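Local coordinates for sulfur oxidation protein soxB (Thermus thermophilus, PDB 2WDD), which is a dimanganese thiosulfohydrolase of the Sox sulfur oxidation pathway, hydrolysing the sulfur-sulfur bond of cysteine S-thiosulfonate, at residues A391-V396 / P519-R524; G102-L107 / V149-L154; M59-Y64 / R293-G298. All coordinates share one frame; numbering follows the deposited sequence.

Interaction 1. Residues A391-V396 / P519-R524; sequences AIYPEV and PGYEPR
The backbones at Y393 and Y521 stay well apart, 10.3 Å from CA to CA, so long side chains must bridge the two segments. Y393 follows the end of helix 380-392 and starts a type I turn, closed by the bond from V396 N to Y393 O. Its ring reaches across to Y521 and R524. R524 grips the phenol side-on. NE donates to Y393 OH at 3.0 Å, and NH2 donates to the same OH at 3.1 Å. Both bonds are somewhat bent, as expected when two neighbouring nitrogens share one acceptor. The oxygen lies close to the guanidinium plane, while the tyrosine ring stands steeply to it, at 82°. R524 CG sits between the backbone N and the carbonyl carbon (chi1 63°), and the chain then runs extended to NE, which carries the guanidinium to the phenol. Y521 makes an offset edge-to-face stack, its edge toward the Y393 face. The centroids are 5.6 Å apart and the planes almost perpendicular (88°). Y393 CE1 and Y521 CE1 come within 3.9 Å. Beyond the two segments, R524 NH1 forms a salt bridge with E532 of helix 526-537, and Y521 OH bonds to L432 O on strand 431-438. R524 thus links the turn after helix 380-392 to the middle of helix 526-537. The contact lies at the surface, in the region of the 5'-nucleotidase-type C-terminal domain. The paired nitrogens probably fix the turn of the guanidinium, and E532 is likely to balance its charge.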
loop_
_atom_site.group_PDB
_atom_site.type_symbol
_atom_site.label_atom_id
_atom_site.label_comp_id
_atom_site.label_asym_id
_atom_site.label_seq_id
_atom_site.Cartn_x
_atom_site.Cartn_y
_atom_site.Cartn_z
ATOM N N ALA A 391 5.727 -18.808 20.075
ATOM C CA ALA A 391 6.090 -18.692 21.482
ATOM C C ALA A 391 4.858 -18.849 22.366
ATOM O O ALA A 391 4.920 -19.489 23.420
ATOM C CB ALA A 391 6.769 -17.335 21.763
ATOM N N ILE A 392 3.743 -18.257 21.950
ATOM C CA ILE A 392 2.523 -18.322 22.744
ATOM C C ILE A 392 1.701 -19.573 22.474
ATOM O O ILE A 392 0.981 -20.059 23.364
ATOM C CB ILE A 392 1.706 -17.033 22.632
ATOM C CG1 ILE A 392 2.502 -15.863 23.220
ATOM C CG2 ILE A 392 0.365 -17.177 23.347
ATOM C CD1 ILE A 392 1.923 -14.517 22.901
ATOM N N TYR A 393 1.833 -20.115 21.267
ATOM C CA TYR A 393 1.136 -21.337 20.869
ATOM C C TYR A 393 2.132 -22.329 20.277
ATOM O O TYR A 393 2.218 -22.507 19.063
ATOM C CB TYR A 393 0.060 -21.018 19.832
ATOM C CG TYR A 393 -0.926 -19.988 20.305
ATOM C CD1 TYR A 393 -1.973 -20.343 21.138
ATOM C CD2 TYR A 393 -0.809 -18.657 19.922
ATOM C CE1 TYR A 393 -2.879 -19.404 21.578
ATOM C CE2 TYR A 393 -1.709 -17.705 20.356
ATOM C CZ TYR A 393 -2.745 -18.083 21.191
ATOM O OH TYR A 393 -3.642 -17.146 21.655
ATOM N N PRO A 394 2.911 -22.986 21.143
ATOM C CA PRO A 394 3.964 -23.929 20.756
ATOM C C PRO A 394 3.505 -25.101 19.881
ATOM O O PRO A 394 4.318 -25.697 19.173
ATOM C CB PRO A 394 4.516 -24.415 22.105
ATOM C CG PRO A 394 4.119 -23.357 23.094
ATOM C CD PRO A 394 2.807 -22.822 22.603
ATOM N N GLU A 395 2.208 -25.414 19.900
ATOM C CA GLU A 395 1.679 -26.495 19.075
ATOM C C GLU A 395 1.660 -26.140 17.582
ATOM O O GLU A 395 1.634 -27.027 16.725
ATOM C CB GLU A 395 0.267 -26.861 19.539
ATOM C CG GLU A 395 0.121 -26.950 21.056
ATOM C CD GLU A 395 -0.533 -25.718 21.675
ATOM O OE1 GLU A 395 -1.473 -25.896 22.477
ATOM O OE2 GLU A 395 -0.082 -24.581 21.411
ATOM N N VAL A 396 1.688 -24.845 17.272
ATOM C CA VAL A 396 1.642 -24.395 15.877
ATOM C C VAL A 396 2.897 -24.754 15.101
ATOM O O VAL A 396 4.012 -24.434 15.534
ATOM C CB VAL A 396 1.358 -22.901 15.785
ATOM C CG1 VAL A 396 1.448 -22.426 14.329
ATOM C CG2 VAL A 396 0.002 -22.587 16.380
ATOM N N PRO A 519 -9.570 -27.413 18.269
ATOM C CA PRO A 519 -10.521 -27.498 19.375
ATOM C C PRO A 519 -10.062 -26.642 20.548
ATOM O O PRO A 519 -8.871 -26.597 20.875
ATOM C CB PRO A 519 -10.465 -28.982 19.757
ATOM C CG PRO A 519 -10.120 -29.676 18.504
ATOM C CD PRO A 519 -9.186 -28.742 17.761
ATOM N N GLY A 520 -11.012 -25.977 21.187
ATOM C CA GLY A 520 -10.743 -25.177 22.364
ATOM C C GLY A 520 -10.129 -23.811 22.146
ATOM O O GLY A 520 -10.029 -23.020 23.078
ATOM N N TYR A 521 -9.696 -23.525 20.923
ATOM C CA TYR A 521 -9.081 -22.227 20.654
ATOM C C TYR A 521 -10.109 -21.158 20.286
ATOM O O TYR A 521 -10.976 -21.377 19.440
ATOM C CB TYR A 521 -8.030 -22.335 19.545
ATOM C CG TYR A 521 -7.494 -20.988 19.121
ATOM C CD1 TYR A 521 -6.606 -20.285 19.930
ATOM C CD2 TYR A 521 -7.928 -20.385 17.943
ATOM C CE1 TYR A 521 -6.150 -19.026 19.570
ATOM C CE2 TYR A 521 -7.490 -19.124 17.585
ATOM C CZ TYR A 521 -6.593 -18.455 18.390
ATOM O OH TYR A 521 -6.152 -17.203 18.032
ATOM N N GLU A 522 -9.996 -19.998 20.920
ATOM C CA GLU A 522 -10.891 -18.887 20.648
ATOM C C GLU A 522 -10.119 -17.797 19.909
ATOM O O GLU A 522 -9.191 -17.203 20.454
ATOM C CB GLU A 522 -11.492 -18.360 21.954
ATOM C CG GLU A 522 -12.259 -19.437 22.723
ATOM C CD GLU A 522 -12.621 -19.029 24.140
ATOM O OE1 GLU A 522 -12.891 -17.832 24.369
ATOM O OE2 GLU A 522 -12.678 -19.918 25.019
ATOM N N PRO A 523 -10.483 -17.548 18.642
ATOM C CA PRO A 523 -9.743 -16.525 17.883
ATOM C C PRO A 523 -9.714 -15.179 18.596
ATOM O O PRO A 523 -10.723 -14.723 19.138
ATOM C CB PRO A 523 -10.532 -16.421 16.571
ATOM C CG PRO A 523 -11.210 -17.762 16.429
ATOM C CD PRO A 523 -11.540 -18.186 17.833
ATOM N N ARG A 524 -8.548 -14.547 18.606
ATOM C CA ARG A 524 -8.399 -13.238 19.225
ATOM C C ARG A 524 -7.462 -12.401 18.360
ATOM O O ARG A 524 -6.713 -12.939 17.546
ATOM C CB ARG A 524 -7.875 -13.357 20.646
ATOM C CG ARG A 524 -6.498 -13.966 20.751
ATOM C CD ARG A 524 -5.933 -13.697 22.132
ATOM N NE ARG A 524 -4.701 -14.433 22.377
ATOM C CZ ARG A 524 -3.815 -14.106 23.311
ATOM N NH1 ARG A 524 -4.028 -13.061 24.094
ATOM N NH2 ARG A 524 -2.725 -14.840 23.472
#

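Interaction 2. Residues G102-L107 / V149-L154; sequences GGMGAL and VRWQNL
T108 OG1, one helical turn beyond M104, links M104 and W151 through two hydrogen bonds. It accepts from the indole NE1 of W151 and donates to the backbone O of M104. The indole nitrogen is therefore satisfied inside this buried contact between helices 104-120 and 146-155. The rest is apolar. M104 lies along one face of the W151 ring. CB begins the contact over the five-membered ring, 3.5 Å from W151 NE1 and 3.7 Å from the ring centroid, as a CH-pi contact. CG follows over the centre of the indole, 3.7 Å above the plane. SD then makes a Met-aromatic contact over the face, 4.1 Å from the five-membered ring centroid. CE finishes 3.9 Å from W151 CE3. This run along the face follows from an extended chain beyond CG (chi2 164°, chi3 172°). L107, one turn later, meets the six-membered ring, with CD2 3.8 Å from W151 CH2. V345 of helix 343-353 also touches both M104 and W151. G103 is the N-cap residue of helix 104-120, so the contact falls on that helix's first turn. The M104 side chain is about 9 Å from that of the manganese ligand H38. The chemistry implies a tryptophan held in two ways: a polarisable thioether covers one face, and a hydroxyl fixes the nitrogen.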
loop_
_atom_site.group_PDB
_atom_site.type_symbol
_atom_site.label_atom_id
_atom_site.label_comp_id
_atom_site.label_asym_id
_atom_site.label_seq_id
_atom_site.Cartn_x
_atom_site.Cartn_y
_atom_site.Cartn_z
ATOM N N GLY A 102 6.877 10.957 6.268
ATOM C CA GLY A 102 5.462 11.069 6.550
ATOM C C GLY A 102 5.070 11.843 7.785
ATOM O O GLY A 102 5.785 12.743 8.249
ATOM N N GLY A 103 3.904 11.478 8.307
ATOM C CA GLY A 103 3.243 12.170 9.399
ATOM C C GLY A 103 2.231 13.089 8.728
ATOM O O GLY A 103 2.522 13.707 7.696
ATOM N N MET A 104 1.023 13.167 9.273
ATOM C CA MET A 104 0.008 14.023 8.671
ATOM C C MET A 104 0.397 15.494 8.799
ATOM O O MET A 104 0.080 16.308 7.927
ATOM C CB MET A 104 -1.354 13.770 9.314
ATOM C CG MET A 104 -1.981 12.459 8.866
ATOM S SD MET A 104 -3.316 11.945 9.949
ATOM C CE MET A 104 -3.963 10.556 9.046
ATOM N N GLY A 105 1.115 15.830 9.867
ATOM C CA GLY A 105 1.558 17.200 10.061
ATOM C C GLY A 105 2.455 17.651 8.927
ATOM O O GLY A 105 2.176 18.637 8.238
ATOM N N ALA A 106 3.530 16.901 8.707
ATOM C CA ALA A 106 4.478 17.235 7.649
ATOM C C ALA A 106 3.874 17.152 6.246
ATOM O O ALA A 106 4.160 17.995 5.394
ATOM C CB ALA A 106 5.715 16.371 7.753
ATOM N N LEU A 107 3.037 16.146 5.998
ATOM C CA LEU A 107 2.407 16.016 4.682
ATOM C C LEU A 107 1.523 17.238 4.426
ATOM O O LEU A 107 1.501 17.786 3.326
ATOM C CB LEU A 107 1.612 14.704 4.577
ATOM C CG LEU A 107 0.795 14.450 3.301
ATOM C CD1 LEU A 107 1.664 14.509 2.041
ATOM C CD2 LEU A 107 0.038 13.129 3.374
ATOM N N VAL A 149 -10.458 11.264 8.338
ATOM C CA VAL A 149 -11.319 12.097 7.493
ATOM C C VAL A 149 -11.217 13.544 7.955
ATOM O O VAL A 149 -11.120 14.466 7.139
ATOM C CB VAL A 149 -12.786 11.619 7.522
ATOM C CG1 VAL A 149 -13.663 12.568 6.700
ATOM C CG2 VAL A 149 -12.902 10.184 7.005
ATOM N N ARG A 150 -11.232 13.748 9.265
ATOM C CA ARG A 150 -11.110 15.106 9.787
ATOM C C ARG A 150 -9.787 15.719 9.360
ATOM O O ARG A 150 -9.717 16.908 9.056
ATOM C CB ARG A 150 -11.286 15.148 11.308
ATOM C CG ARG A 150 -12.717 14.845 11.733
ATOM C CD ARG A 150 -13.000 15.169 13.197
ATOM N NE ARG A 150 -14.392 14.869 13.542
ATOM C CZ ARG A 150 -15.427 15.658 13.257
ATOM N NH1 ARG A 150 -15.234 16.820 12.651
ATOM N NH2 ARG A 150 -16.658 15.289 13.586
ATOM N N TRP A 151 -8.744 14.897 9.281
ATOM C CA TRP A 151 -7.465 15.396 8.806
ATOM C C TRP A 151 -7.543 15.763 7.318
ATOM O O TRP A 151 -7.060 16.824 6.904
ATOM C CB TRP A 151 -6.331 14.401 9.062
ATOM C CG TRP A 151 -5.152 14.754 8.235
ATOM C CD1 TRP A 151 -4.329 15.835 8.409
ATOM C CD2 TRP A 151 -4.759 14.146 7.002
ATOM N NE1 TRP A 151 -3.415 15.898 7.391
ATOM C CE2 TRP A 151 -3.671 14.887 6.499
ATOM C CE3 TRP A 151 -5.219 13.045 6.271
ATOM C CZ2 TRP A 151 -3.015 14.544 5.314
ATOM C CZ3 TRP A 151 -4.570 12.710 5.094
ATOM C CH2 TRP A 151 -3.488 13.465 4.623
ATOM N N GLN A 152 -8.173 14.913 6.508
ATOM C CA GLN A 152 -8.304 15.230 5.085
ATOM C C GLN A 152 -8.976 16.594 4.935
ATOM O O GLN A 152 -8.613 17.394 4.067
ATOM C CB GLN A 152 -9.143 14.178 4.361
ATOM C CG GLN A 152 -8.443 12.856 4.071
ATOM C CD GLN A 152 -9.411 11.848 3.477
ATOM O OE1 GLN A 152 -10.469 11.590 4.047
ATOM N NE2 GLN A 152 -9.086 11.321 2.304
ATOM N N ASN A 153 -9.943 16.860 5.807
ATOM C CA ASN A 153 -10.671 18.124 5.770
ATOM C C ASN A 153 -9.791 19.315 6.156
ATOM O O ASN A 153 -9.962 20.414 5.622
ATOM C CB ASN A 153 -11.903 18.048 6.671
ATOM C CG ASN A 153 -13.011 17.211 6.067
ATOM O OD1 ASN A 153 -12.953 16.838 4.894
ATOM N ND2 ASN A 153 -14.027 16.902 6.868
ATOM N N LEU A 154 -8.857 19.108 7.082
ATOM C CA LEU A 154 -7.946 20.175 7.472
ATOM C C LEU A 154 -7.010 20.512 6.305
ATOM O O LEU A 154 -6.758 21.681 6.014
ATOM C CB LEU A 154 -7.124 19.780 8.698
ATOM C CG LEU A 154 -7.866 19.720 10.029
ATOM C CD1 LEU A 154 -6.978 19.118 11.112
ATOM C CD2 LEU A 154 -8.331 21.123 10.421
#

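Interaction 3. Residues M59-Y64 / R293-G298; sequences MGRPGY and RPWRVG
P62 sets the CB-CG-CD side of its ring over one face of the W295 indole, while R61 stands against its edge. P62 CG is 3.7 Å from the centroid of the five-membered ring and only 8° off its normal, a CH-pi contact. CB and CD spread the contact, CB coming 3.8 Å from W295 CE3. On the opposite face sits V297 CG2, 3.5 Å above the plane, so the indole is sandwiched. In one of its two conformers, R61 turns a guanidinium face to the rim of the six-membered ring, with the two planes 82° apart. Its NH1 is 3.6 Å from W295 CH2, a less certain touch. A bend at chi3 brings the group there, and NE bonds to Q267 OE1. The Q267 amide also donates to P62 O through NE2. An alanine in place of W295 would probably leave a gap between P62 and V297 and, in this conformer, deprive the R61 guanidinium of the ring edge it rests on. P62 and G63 are the central residues of a type II turn, R61 to Y64, a classic Pro-Gly turn. It packs on a beta hairpin, strands 295-297 and 300-304, at the border of a mixed sheet.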
loop_
_atom_site.group_PDB
_atom_site.type_symbol
_atom_site.label_atom_id
_atom_site.label_comp_id
_atom_site.label_asym_id
_atom_site.label_seq_id
_atom_site.Cartn_x
_atom_site.Cartn_y
_atom_site.Cartn_z
ATOM N N MET A 59 10.185 -8.410 -15.945
ATOM C CA MET A 59 11.320 -7.816 -15.258
ATOM C C MET A 59 11.800 -6.514 -15.872
ATOM O O MET A 59 11.712 -6.312 -17.085
ATOM C CB MET A 59 12.484 -8.800 -15.176
ATOM C CG MET A 59 12.177 -10.021 -14.335
ATOM S SD MET A 59 13.513 -11.210 -14.416
ATOM C CE MET A 59 14.768 -10.354 -13.441
ATOM N N GLY A 60 12.310 -5.630 -15.020
ATOM C CA GLY A 60 12.892 -4.380 -15.471
ATOM C C GLY A 60 11.936 -3.239 -15.719
ATOM O O GLY A 60 12.343 -2.189 -16.219
ATOM N N ARG A 61 10.666 -3.418 -15.394
ATOM C CA ARG A 61 9.701 -2.351 -15.603
ATOM C C ARG A 61 9.212 -1.776 -14.278
ATOM O O ARG A 61 9.306 -2.431 -13.233
ATOM C CB ARG A 61 8.537 -2.799 -16.497
ATOM C CG ARG A 61 7.487 -3.664 -15.818
ATOM C CD ARG A 61 6.610 -4.411 -16.847
ATOM N NE ARG A 61 5.188 -4.103 -16.695
ATOM C CZ ARG A 61 4.306 -4.093 -17.694
ATOM N NH1 ARG A 61 3.028 -3.811 -17.459
ATOM N NH2 ARG A 61 4.699 -4.376 -18.929
ATOM N N PRO A 62 8.711 -0.532 -14.302
ATOM C CA PRO A 62 8.198 0.108 -13.091
ATOM C C PRO A 62 7.200 -0.831 -12.437
ATOM O O PRO A 62 6.361 -1.446 -13.113
ATOM C CB PRO A 62 7.500 1.355 -13.639
ATOM C CG PRO A 62 8.374 1.732 -14.817
ATOM C CD PRO A 62 8.734 0.407 -15.447
ATOM N N GLY A 63 7.339 -0.981 -11.126
ATOM C CA GLY A 63 6.512 -1.898 -10.358
ATOM C C GLY A 63 7.319 -3.133 -9.976
ATOM O O GLY A 63 6.913 -3.909 -9.109
ATOM N N TYR A 64 8.453 -3.334 -10.654
ATOM C CA TYR A 64 9.319 -4.481 -10.397
ATOM C C TYR A 64 10.785 -4.081 -10.212
ATOM O O TYR A 64 11.676 -4.930 -10.300
ATOM C CB TYR A 64 9.200 -5.501 -11.532
ATOM C CG TYR A 64 7.811 -6.110 -11.644
ATOM C CD1 TYR A 64 7.394 -7.095 -10.758
ATOM C CD2 TYR A 64 6.901 -5.647 -12.586
ATOM C CE1 TYR A 64 6.124 -7.645 -10.848
ATOM C CE2 TYR A 64 5.637 -6.203 -12.693
ATOM C CZ TYR A 64 5.256 -7.190 -11.812
ATOM O OH TYR A 64 3.992 -7.730 -11.911
ATOM N N ARG A 293 10.039 9.509 -12.467
ATOM C CA ARG A 293 9.771 9.980 -13.822
ATOM C C ARG A 293 8.534 9.185 -14.231
ATOM O O ARG A 293 8.408 8.011 -13.864
ATOM C CB ARG A 293 10.939 9.638 -14.750
ATOM C CG ARG A 293 12.249 10.292 -14.358
ATOM C CD ARG A 293 13.298 10.100 -15.445
ATOM N NE ARG A 293 14.643 10.438 -14.984
ATOM C CZ ARG A 293 15.162 11.661 -15.017
ATOM N NH1 ARG A 293 14.444 12.678 -15.474
ATOM N NH2 ARG A 293 16.401 11.871 -14.590
ATOM N N PRO A 294 7.602 9.806 -14.974
ATOM C CA PRO A 294 6.373 9.097 -15.348
ATOM C C PRO A 294 6.645 7.935 -16.299
ATOM O O PRO A 294 7.607 7.949 -17.081
ATOM C CB PRO A 294 5.531 10.181 -16.029
ATOM C CG PRO A 294 6.574 11.124 -16.617
ATOM C CD PRO A 294 7.688 11.146 -15.594
ATOM N N TRP A 295 5.795 6.922 -16.213
ATOM C CA TRP A 295 5.929 5.728 -17.019
ATOM C C TRP A 295 5.025 5.894 -18.232
ATOM O O TRP A 295 3.817 6.077 -18.090
ATOM C CB TRP A 295 5.488 4.520 -16.180
ATOM C CG TRP A 295 5.616 3.201 -16.842
ATOM C CD1 TRP A 295 6.397 2.878 -17.923
ATOM C CD2 TRP A 295 4.986 1.996 -16.429
ATOM N NE1 TRP A 295 6.266 1.543 -18.220
ATOM C CE2 TRP A 295 5.399 0.976 -17.317
ATOM C CE3 TRP A 295 4.103 1.671 -15.391
ATOM C CZ2 TRP A 295 4.967 -0.349 -17.185
ATOM C CZ3 TRP A 295 3.668 0.361 -15.273
ATOM C CH2 TRP A 295 4.119 -0.637 -16.151
ATOM N N ARG A 296 5.617 5.876 -19.421
ATOM C CA ARG A 296 4.858 6.040 -20.650
ATOM C C ARG A 296 4.367 4.666 -21.124
ATOM O O ARG A 296 5.170 3.772 -21.418
ATOM C CB ARG A 296 5.739 6.678 -21.735
ATOM C CG ARG A 296 4.993 6.964 -23.025
ATOM C CD ARG A 296 4.000 8.085 -22.837
ATOM N NE ARG A 296 3.382 8.486 -24.102
ATOM C CZ ARG A 296 2.431 9.408 -24.209
ATOM N NH1 ARG A 296 1.978 10.034 -23.130
ATOM N NH2 ARG A 296 1.927 9.704 -25.397
ATOM N N VAL A 297 3.051 4.509 -21.189
ATOM C CA VAL A 297 2.422 3.285 -21.671
ATOM C C VAL A 297 1.352 3.697 -22.677
ATOM O O VAL A 297 0.451 4.468 -22.350
ATOM C CB VAL A 297 1.800 2.463 -20.522
ATOM C CG1 VAL A 297 1.181 1.179 -21.081
ATOM C CG2 VAL A 297 2.858 2.130 -19.458
ATOM N N GLY A 298 1.479 3.228 -23.913
ATOM C CA GLY A 298 0.549 3.618 -24.960
ATOM C C GLY A 298 0.639 5.128 -25.111
ATOM O O GLY A 298 1.730 5.679 -25.239
#

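How the interactions relate
The three contacts do not touch one another. Interaction 2 is nested within the chain loop that interaction 3 closes. Their centres are 30 Å apart, and their nearest atoms about 17 Å. The manganese ligands D132, H163, H263, H286 and H288 also fall within that loop. Interaction 2 comes nearest to the metal site: the L107 side chain is about 13 Å from a manganese ion. Interaction 3 lies away from the annotated sites. Interaction 1 follows later in the chain, at the surface of the C-terminal part. Its centre is 39 Å from that of interaction 2 and 44 Å from that of interaction 3, which lies across the chain's centre. The R524 side chain is about 12 Å from a bound tertiary-butyl alcohol.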